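Local coordinates for protein ribosomal RNA small subunit methyltransferase D (Haemophilus influenzae, PDB 2IFT) that probably methylates the N2 amino group of guanine 966 in 16S rRNA of the assembled 30S particle, using S-adenosyl-L-methionine as methyl donor, at residues A[65-70]-A[130-135]; A[87-92]-A[106-111]; A[142-147]-A[159-164]. All coordinates share one frame; numbering follows the deposited sequence.

Interaction 1: residues A[65-70]-A[130-135]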
loop_
_atom_site.group_PDB
_atom_site.type_symbol
_atom_site.label_atom_id
_atom_site.label_comp_id
_atom_site.label_asym_id
_atom_site.label_seq_id
_atom_site.Cartn_x
_atom_site.Cartn_y
_atom_site.Cartn_z
ATOM N N GLY A 65 6.438 -6.907 -1.689
ATOM C CA GLY A 65 6.465 -5.626 -2.372
ATOM C C GLY A 65 5.558 -5.652 -3.595
ATOM O O GLY A 65 5.419 -4.656 -4.295
ATOM N N SER A 66 4.932 -6.799 -3.848
ATOM C CA SER A 66 4.037 -6.974 -4.988
ATOM C C SER A 66 3.156 -5.751 -5.269
ATOM O O SER A 66 3.152 -5.219 -6.388
ATOM C CB SER A 66 3.158 -8.218 -4.779
ATOM N N LEU A 67 2.407 -5.300 -4.269
ATOM C CA LEU A 67 1.534 -4.136 -4.457
ATOM C C LEU A 67 2.308 -2.894 -4.902
ATOM O O LEU A 67 1.943 -2.237 -5.888
ATOM C CB LEU A 67 0.775 -3.825 -3.167
ATOM C CG LEU A 67 -0.241 -4.888 -2.732
ATOM C CD1 LEU A 67 -0.851 -4.532 -1.376
ATOM C CD2 LEU A 67 -1.329 -5.003 -3.786
ATOM N N GLY A 68 3.370 -2.577 -4.164
ATOM C CA GLY A 68 4.185 -1.414 -4.476
ATOM C C GLY A 68 4.871 -1.478 -5.828
ATOM O O GLY A 68 4.895 -0.493 -6.572
ATOM N N PHE A 69 5.447 -2.630 -6.151
ATOM C CA PHE A 69 6.110 -2.780 -7.441
ATOM C C PHE A 69 5.062 -2.604 -8.532
ATOM O O PHE A 69 5.316 -1.955 -9.547
ATOM C CB PHE A 69 6.765 -4.158 -7.554
ATOM C CG PHE A 69 7.999 -4.310 -6.708
ATOM C CD1 PHE A 69 8.146 -5.393 -5.856
ATOM C CD2 PHE A 69 9.020 -3.374 -6.773
ATOM C CE1 PHE A 69 9.290 -5.539 -5.080
ATOM C CE2 PHE A 69 10.166 -3.512 -6.000
ATOM C CZ PHE A 69 10.300 -4.597 -5.153
ATOM N N GLU A 70 3.876 -3.164 -8.311
ATOM C CA GLU A 70 2.807 -3.043 -9.288
ATOM C C GLU A 70 2.559 -1.562 -9.541
ATOM O O GLU A 70 2.497 -1.120 -10.687
ATOM C CB GLU A 70 1.535 -3.699 -8.766
ATOM C CG GLU A 70 0.535 -4.059 -9.840
ATOM C CD GLU A 70 1.095 -5.060 -10.833
ATOM O OE1 GLU A 70 1.565 -6.144 -10.405
ATOM O OE2 GLU A 70 1.063 -4.761 -12.049
ATOM N N PHE A 130 -1.618 1.014 0.763
ATOM C CA PHE A 130 -1.855 -0.428 0.782
ATOM C C PHE A 130 -1.592 -0.945 2.195
ATOM O O PHE A 130 -0.457 -0.880 2.687
ATOM C CB PHE A 130 -0.904 -1.170 -0.173
ATOM C CG PHE A 130 -0.925 -0.665 -1.584
ATOM C CD1 PHE A 130 0.141 0.074 -2.082
ATOM C CD2 PHE A 130 -2.017 -0.912 -2.414
ATOM C CE1 PHE A 130 0.129 0.565 -3.391
ATOM C CE2 PHE A 130 -2.040 -0.428 -3.722
ATOM C CZ PHE A 130 -0.955 0.318 -4.210
ATOM N N LEU A 131 -2.633 -1.444 2.849
ATOM C CA LEU A 131 -2.514 -1.993 4.194
ATOM C C LEU A 131 -2.931 -3.458 4.218
ATOM O O LEU A 131 -4.128 -3.765 4.272
ATOM C CB LEU A 131 -3.406 -1.235 5.169
ATOM C CG LEU A 131 -3.067 0.201 5.511
ATOM C CD1 LEU A 131 -4.127 0.731 6.443
ATOM C CD2 LEU A 131 -1.697 0.277 6.155
ATOM N N ASP A 132 -1.954 -4.359 4.170
ATOM C CA ASP A 132 -2.248 -5.784 4.217
ATOM C C ASP A 132 -1.363 -6.506 5.241
ATOM O O ASP A 132 -0.588 -7.397 4.904
ATOM C CB ASP A 132 -2.098 -6.406 2.827
ATOM C CG ASP A 132 -0.665 -6.402 2.331
ATOM O OD1 ASP A 132 0.049 -5.404 2.572
ATOM O OD2 ASP A 132 -0.255 -7.397 1.691
ATOM N N PRO A 133 -1.473 -6.121 6.517
ATOM C CA PRO A 133 -0.671 -6.762 7.558
ATOM C C PRO A 133 -1.302 -8.078 8.010
ATOM O O PRO A 133 -2.428 -8.406 7.635
ATOM C CB PRO A 133 -0.678 -5.729 8.670
ATOM C CG PRO A 133 -2.050 -5.191 8.575
ATOM C CD PRO A 133 -2.221 -4.982 7.076
ATOM N N PRO A 134 -0.572 -8.855 8.822
ATOM C CA PRO A 134 -1.101 -10.131 9.311
ATOM C C PRO A 134 -2.389 -9.879 10.084
ATOM O O PRO A 134 -2.617 -8.772 10.572
ATOM C CB PRO A 134 0.026 -10.642 10.202
ATOM C CG PRO A 134 1.248 -10.131 9.503
ATOM C CD PRO A 134 0.853 -8.704 9.171
ATOM N N PHE A 135 -3.217 -10.911 10.207
ATOM C CA PHE A 135 -4.496 -10.800 10.905
ATOM C C PHE A 135 -4.429 -11.083 12.402
ATOM O O PHE A 135 -3.364 -11.340 12.965
ATOM C CB PHE A 135 -5.503 -11.772 10.289
ATOM C CG PHE A 135 -5.610 -11.681 8.795
ATOM C CD1 PHE A 135 -6.069 -12.770 8.060
ATOM C CD2 PHE A 135 -5.274 -10.513 8.122
ATOM C CE1 PHE A 135 -6.191 -12.696 6.673
ATOM C CE2 PHE A 135 -5.392 -10.429 6.737
ATOM C CZ PHE A 135 -5.853 -11.526 6.010
#
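Leu67 lies over one face of the Phe130 ring. Its CB sits 4.0 Å from the centroid of the Phe130 ring and 15° off the ring normal, a CH-pi contact displaced toward the rim. The leucine then runs obliquely across the phenylalanine, and Leu67 CD1 reaches Phe130 CB at 3.6 Å. CG of Leu67 stands beside its backbone N (chi1 -66°), which carries the branch along the ring toward the root of Phe130. The same methyl, Leu67 CD1, also meets Asp132 OD1 at 4.1 Å, so the carboxylate borders the apolar patch.

Leu67 is in the first turn of helix 66-73, and Gly65 is the N-cap. Gly68 N is hydrogen-bonded to Asp59 OD2, which ties the helix start to the end of strand 56-59. Phe130 is held in the sheet by backbone bonds to Leu58 and Gly60, and Leu44 of helix 39-52 touches it. Asp132 to Phe135 read DPPF, matching the N6-methyltransferase signature. The glycine-rich loop holding Gly65 usually borders the cofactor in this superfamily.

No hydrogen bond crosses between the two segments. The contact therefore rests on dispersion and CH-pi attraction, with a carboxylate at its margin.

Interaction 2: residues A[87-92]-A[106-111]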
loop_
_atom_site.group_PDB
_atom_site.type_symbol
_atom_site.label_atom_id
_atom_site.label_comp_id
_atom_site.label_asym_id
_atom_site.label_seq_id
_atom_site.Cartn_x
_atom_site.Cartn_y
_atom_site.Cartn_z
ATOM N N THR A 87 15.747 -8.363 6.668
ATOM C CA THR A 87 16.040 -9.312 5.602
ATOM C C THR A 87 15.123 -9.099 4.397
ATOM O O THR A 87 15.559 -9.191 3.251
ATOM C CB THR A 87 15.900 -10.758 6.093
ATOM O OG1 THR A 87 16.789 -10.970 7.196
ATOM C CG2 THR A 87 16.245 -11.735 4.976
ATOM N N VAL A 88 13.852 -8.822 4.657
ATOM C CA VAL A 88 12.898 -8.590 3.579
ATOM C C VAL A 88 13.130 -7.198 2.982
ATOM O O VAL A 88 12.996 -6.987 1.769
ATOM C CB VAL A 88 11.450 -8.687 4.102
ATOM C CG1 VAL A 88 10.469 -8.431 2.978
ATOM C CG2 VAL A 88 11.218 -10.060 4.709
ATOM N N ALA A 89 13.490 -6.251 3.843
ATOM C CA ALA A 89 13.743 -4.886 3.406
ATOM C C ALA A 89 14.939 -4.824 2.449
ATOM O O ALA A 89 14.949 -4.015 1.528
ATOM C CB ALA A 89 13.971 -3.976 4.624
ATOM N N ASN A 90 15.941 -5.675 2.661
ATOM C CA ASN A 90 17.108 -5.686 1.776
ATOM C C ASN A 90 16.706 -6.256 0.426
ATOM O O ASN A 90 17.156 -5.786 -0.619
ATOM C CB ASN A 90 18.243 -6.540 2.347
ATOM C CG ASN A 90 18.805 -5.984 3.634
ATOM O OD1 ASN A 90 18.942 -4.767 3.796
ATOM N ND2 ASN A 90 19.153 -6.875 4.555
ATOM N N GLN A 91 15.861 -7.280 0.450
ATOM C CA GLN A 91 15.397 -7.889 -0.786
ATOM C C GLN A 91 14.715 -6.806 -1.625
ATOM O O GLN A 91 14.999 -6.660 -2.814
ATOM C CB GLN A 91 14.417 -9.018 -0.469
ATOM C CG GLN A 91 13.911 -9.787 -1.680
ATOM C CD GLN A 91 15.020 -10.487 -2.453
ATOM O OE1 GLN A 91 16.070 -10.827 -1.900
ATOM N NE2 GLN A 91 14.781 -10.723 -3.737
ATOM N N LEU A 92 13.825 -6.039 -0.995
ATOM C CA LEU A 92 13.129 -4.965 -1.696
ATOM C C LEU A 92 14.139 -4.047 -2.380
ATOM O O LEU A 92 14.030 -3.774 -3.567
ATOM C CB LEU A 92 12.270 -4.150 -0.724
ATOM C CG LEU A 92 11.002 -4.796 -0.150
ATOM C CD1 LEU A 92 10.349 -3.840 0.839
ATOM C CD2 LEU A 92 10.027 -5.142 -1.266
ATOM N N ALA A 106 11.206 5.421 -5.781
ATOM C CA ALA A 106 10.916 4.391 -4.781
ATOM C C ALA A 106 11.811 4.541 -3.559
ATOM O O ALA A 106 12.999 4.842 -3.682
ATOM C CB ALA A 106 11.097 3.008 -5.384
ATOM N N GLU A 107 11.241 4.328 -2.379
ATOM C CA GLU A 107 11.996 4.439 -1.139
ATOM C C GLU A 107 11.644 3.326 -0.164
ATOM O O GLU A 107 10.482 2.964 -0.022
ATOM C CB GLU A 107 11.725 5.792 -0.483
ATOM C CG GLU A 107 12.281 5.911 0.917
ATOM C CD GLU A 107 12.080 7.284 1.513
ATOM O OE1 GLU A 107 11.020 7.905 1.262
ATOM O OE2 GLU A 107 12.978 7.735 2.249
ATOM N N VAL A 108 12.654 2.794 0.513
ATOM C CA VAL A 108 12.451 1.722 1.483
ATOM C C VAL A 108 12.806 2.216 2.882
ATOM O O VAL A 108 13.940 2.622 3.134
ATOM C CB VAL A 108 13.339 0.486 1.158
ATOM C CG1 VAL A 108 13.131 -0.613 2.209
ATOM C CG2 VAL A 108 13.002 -0.050 -0.230
ATOM N N ILE A 109 11.827 2.199 3.782
ATOM C CA ILE A 109 12.048 2.623 5.159
ATOM C C ILE A 109 11.903 1.388 6.030
ATOM O O ILE A 109 10.832 0.789 6.085
ATOM C CB ILE A 109 11.019 3.683 5.600
ATOM C CG1 ILE A 109 11.186 4.945 4.748
ATOM C CG2 ILE A 109 11.206 4.011 7.084
ATOM C CD1 ILE A 109 10.225 6.058 5.090
ATOM N N ASN A 110 12.992 1.007 6.689
ATOM C CA ASN A 110 13.016 -0.177 7.542
ATOM C C ASN A 110 12.391 0.087 8.918
ATOM O O ASN A 110 13.090 0.290 9.913
ATOM C CB ASN A 110 14.467 -0.674 7.685
ATOM C CG ASN A 110 14.586 -1.930 8.538
ATOM O OD1 ASN A 110 13.823 -2.883 8.377
ATOM N ND2 ASN A 110 15.555 -1.940 9.444
ATOM N N GLN A 111 11.063 0.090 8.951
ATOM C CA GLN A 111 10.302 0.303 10.174
ATOM C C GLN A 111 8.944 -0.353 10.051
ATOM O O GLN A 111 8.451 -0.612 8.945
ATOM C CB GLN A 111 10.038 1.788 10.426
ATOM C CG GLN A 111 11.174 2.612 10.957
ATOM C CD GLN A 111 10.757 4.055 11.164
ATOM O OE1 GLN A 111 9.741 4.331 11.818
ATOM N NE2 GLN A 111 11.533 4.986 10.614
#
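Val108 faces helix 86-98 and meets Ala89 and Leu92, which lie one helical turn apart. The apolar contacts divide between its two methyls. Val108 CG1 is 4.2 Å from Ala89 CB. Val108 CG2 is 4.2 Å from Leu92 CB. With CG1 anti to the valine N (chi1 179°), CG2 falls beside that N, and the fork spreads along the helix surface. Each methyl then serves one helix residue. Val108 also touches Lys93 and Leu96, so the helix covers it further along.

Contacts between apolar and polar atoms are few. Val108 CG1 lies 3.9 Å from Ala89 O, against the backbone of the helix. The side chain of Asn110 extends toward Ala89 (chi1 -179°) at the exposed end of the contact.

Hydrogen bonds lie within each segment, and none joins them. Leu92 N bonds to Val88 O at 3.0 Å in the helix. Asn110 is the centre of an inverse gamma turn, in which Gln111 N bonds to Ile109 O at 3.0 Å. The chain thus turns just after the strand ends. On the sheet side, Glu107 and Ile109 make backbone bonds to strand 78-82 and the residue that follows it.

Strand 78-82, helix 86-98 and strand 106-109 form a beta-alpha-beta unit with parallel strands. The helix packs on the outermost strand at this edge of the sheet, as in the Rossmann-like fold of S-adenosyl-L-methionine-dependent methyltransferases.

Interaction 3: residues A[142-147]-A[159-164]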
loop_
_atom_site.group_PDB
_atom_site.type_symbol
_atom_site.label_atom_id
_atom_site.label_comp_id
_atom_site.label_asym_id
_atom_site.label_seq_id
_atom_site.Cartn_x
_atom_site.Cartn_y
_atom_site.Cartn_z
ATOM N N GLN A 142 -5.128 -0.417 13.692
ATOM C CA GLN A 142 -4.188 0.510 14.320
ATOM C C GLN A 142 -3.587 1.466 13.276
ATOM O O GLN A 142 -3.483 2.677 13.503
ATOM C CB GLN A 142 -3.069 -0.268 15.017
ATOM C CG GLN A 142 -3.528 -1.107 16.215
ATOM C CD GLN A 142 -2.397 -1.942 16.811
ATOM O OE1 GLN A 142 -1.345 -1.408 17.188
ATOM N NE2 GLN A 142 -2.608 -3.260 16.897
ATOM N N ALA A 143 -3.200 0.920 12.127
ATOM C CA ALA A 143 -2.620 1.723 11.060
ATOM C C ALA A 143 -3.617 2.759 10.543
ATOM O O ALA A 143 -3.252 3.918 10.304
ATOM C CB ALA A 143 -2.169 0.826 9.921
ATOM N N ILE A 144 -4.870 2.333 10.369
ATOM C CA ILE A 144 -5.914 3.226 9.882
ATOM C C ILE A 144 -5.972 4.437 10.796
ATOM O O ILE A 144 -5.890 5.579 10.349
ATOM C CB ILE A 144 -7.313 2.547 9.904
ATOM C CG1 ILE A 144 -7.323 1.323 8.991
ATOM C CG2 ILE A 144 -8.382 3.540 9.479
ATOM C CD1 ILE A 144 -6.943 1.617 7.575
ATOM N N SER A 145 -6.120 4.163 12.086
ATOM C CA SER A 145 -6.197 5.206 13.086
ATOM C C SER A 145 -5.041 6.195 12.971
ATOM O O SER A 145 -5.252 7.399 12.992
ATOM C CB SER A 145 -6.214 4.584 14.483
ATOM O OG SER A 145 -5.776 5.527 15.448
ATOM N N LEU A 146 -3.824 5.686 12.838
ATOM C CA LEU A 146 -2.653 6.549 12.729
ATOM C C LEU A 146 -2.641 7.385 11.442
ATOM O O LEU A 146 -2.300 8.567 11.466
ATOM C CB LEU A 146 -1.391 5.701 12.833
ATOM C CG LEU A 146 -1.244 4.962 14.175
ATOM C CD1 LEU A 146 -0.089 3.965 14.104
ATOM C CD2 LEU A 146 -1.017 5.976 15.302
ATOM N N LEU A 147 -3.001 6.777 10.316
ATOM C CA LEU A 147 -3.052 7.518 9.060
ATOM C C LEU A 147 -3.914 8.756 9.259
ATOM O O LEU A 147 -3.515 9.864 8.908
ATOM C CB LEU A 147 -3.657 6.659 7.944
ATOM C CG LEU A 147 -2.755 5.607 7.297
ATOM C CD1 LEU A 147 -3.578 4.757 6.351
ATOM C CD2 LEU A 147 -1.608 6.287 6.553
ATOM N N ILE A 159 -7.583 4.046 0.093
ATOM C CA ILE A 159 -6.931 3.170 1.057
ATOM C C ILE A 159 -7.395 1.751 0.832
ATOM O O ILE A 159 -8.585 1.440 0.931
ATOM C CB ILE A 159 -7.254 3.547 2.519
ATOM C CG1 ILE A 159 -7.104 5.053 2.714
ATOM C CG2 ILE A 159 -6.303 2.792 3.475
ATOM C CD1 ILE A 159 -5.733 5.537 2.414
ATOM N N TYR A 160 -6.434 0.898 0.508
ATOM C CA TYR A 160 -6.692 -0.504 0.263
ATOM C C TYR A 160 -6.382 -1.271 1.539
ATOM O O TYR A 160 -5.312 -1.116 2.140
ATOM C CB TYR A 160 -5.815 -0.989 -0.884
ATOM C CG TYR A 160 -5.974 -2.451 -1.179
ATOM C CD1 TYR A 160 -5.171 -3.401 -0.553
ATOM C CD2 TYR A 160 -6.942 -2.892 -2.070
ATOM C CE1 TYR A 160 -5.329 -4.754 -0.812
ATOM C CE2 TYR A 160 -7.112 -4.243 -2.335
ATOM C CZ TYR A 160 -6.301 -5.172 -1.703
ATOM O OH TYR A 160 -6.456 -6.517 -1.970
ATOM N N VAL A 161 -7.325 -2.099 1.955
ATOM C CA VAL A 161 -7.152 -2.862 3.175
ATOM C C VAL A 161 -7.598 -4.301 2.999
ATOM O O VAL A 161 -8.625 -4.578 2.384
ATOM C CB VAL A 161 -7.957 -2.221 4.332
ATOM C CG1 VAL A 161 -7.771 -3.024 5.612
ATOM C CG2 VAL A 161 -7.517 -0.776 4.526
ATOM N N GLU A 162 -6.796 -5.211 3.528
ATOM C CA GLU A 162 -7.098 -6.628 3.477
ATOM C C GLU A 162 -7.147 -7.086 4.915
ATOM O O GLU A 162 -6.188 -6.911 5.662
ATOM C CB GLU A 162 -6.015 -7.386 2.730
ATOM C CG GLU A 162 -6.019 -7.145 1.242
ATOM C CD GLU A 162 -5.033 -8.037 0.528
ATOM O OE1 GLU A 162 -4.949 -7.952 -0.711
ATOM O OE2 GLU A 162 -4.341 -8.823 1.214
ATOM N N THR A 163 -8.260 -7.688 5.300
ATOM C CA THR A 163 -8.437 -8.114 6.671
ATOM C C THR A 163 -9.109 -9.481 6.791
ATOM O O THR A 163 -9.526 -10.057 5.784
ATOM C CB THR A 163 -9.239 -7.024 7.407
ATOM O OG1 THR A 163 -8.358 -6.316 8.283
ATOM C CG2 THR A 163 -10.410 -7.594 8.168
ATOM N N GLU A 164 -9.187 -10.006 8.015
ATOM C CA GLU A 164 -9.827 -11.295 8.261
ATOM C C GLU A 164 -11.295 -11.213 7.858
ATOM O O GLU A 164 -12.012 -10.290 8.239
ATOM C CB GLU A 164 -9.709 -11.688 9.736
#
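Helix segment 142-147 and strand segment 159-164 run nearly antiparallel, with their axes 11.2 Å apart at closest approach and 161° between their directions. Their nearest CA atoms, Ile144 CA and Ile159 CA, are 8.9 Å apart, a gap that side chains must bridge.

Ile144 does most of the reaching. Its CD1 meets Val161 CG2 at 3.9 Å and Ile159 CG2 at 4.3 Å. This single methyl touches two strand residues whose side chains point to the same side of the sheet. CG1 of Ile144 stands beside its backbone N (chi1 -61°), and a second turn of the chain (chi2 -57°) carries CD1 to the strand. The side chains of Ile144 and Val161 lie at a slant to each other. Ile144 thus spans Val161 and Ile159. Leu147, one helical turn later, meets Ile159, where its CD1 comes within 4.4 Å of Ile159 CG2. All four of these side chains are buried and aliphatic, and no hydrogen bond crosses between the segments.

This is a helix laid against two parallel neighbours of a mixed sheet, as in Rossmann-like methyltransferases. Helix 139-149 lies on the connection from strand 126-131 to its parallel neighbour 157-164. Leu131 and Val129 of the first strand touch the same helix, so it packs on both strands that it links. Trp175 touches both Ile144 and Ile159.

Tyr160 and Glu162 alternate to the opposite face of the sheet, where both touch Tyr188 of strand 186-193. On the helix-facing side of the alternation, Ile159 and Val161 make backbone hydrogen bonds to Tyr191 and Arg189 of that same strand.

How the interactions relate
From the N terminus, residues 65-70 open the first loop, which interaction 1 closes at 130-135, tying the start of helix 66-73 to the end of strand 126-131. Interaction 2 is nested inside it: 87-92 and 106-111 close a short loop within one beta-alpha-beta unit. Interaction 3 follows in series and closes a short loop between helix 139-149 and strand 157-164. All three reach the same mixed sheet. Interactions 1 and 2 touch where Leu92 CD2 lies 3.8 Å from Gly65 CA. Interactions 1 and 3 meet through neighbouring strands, where Leu131 N is 2.8 Å from Tyr160 O, a probable hydrogen bond. Interactions 2 and 3 do not touch.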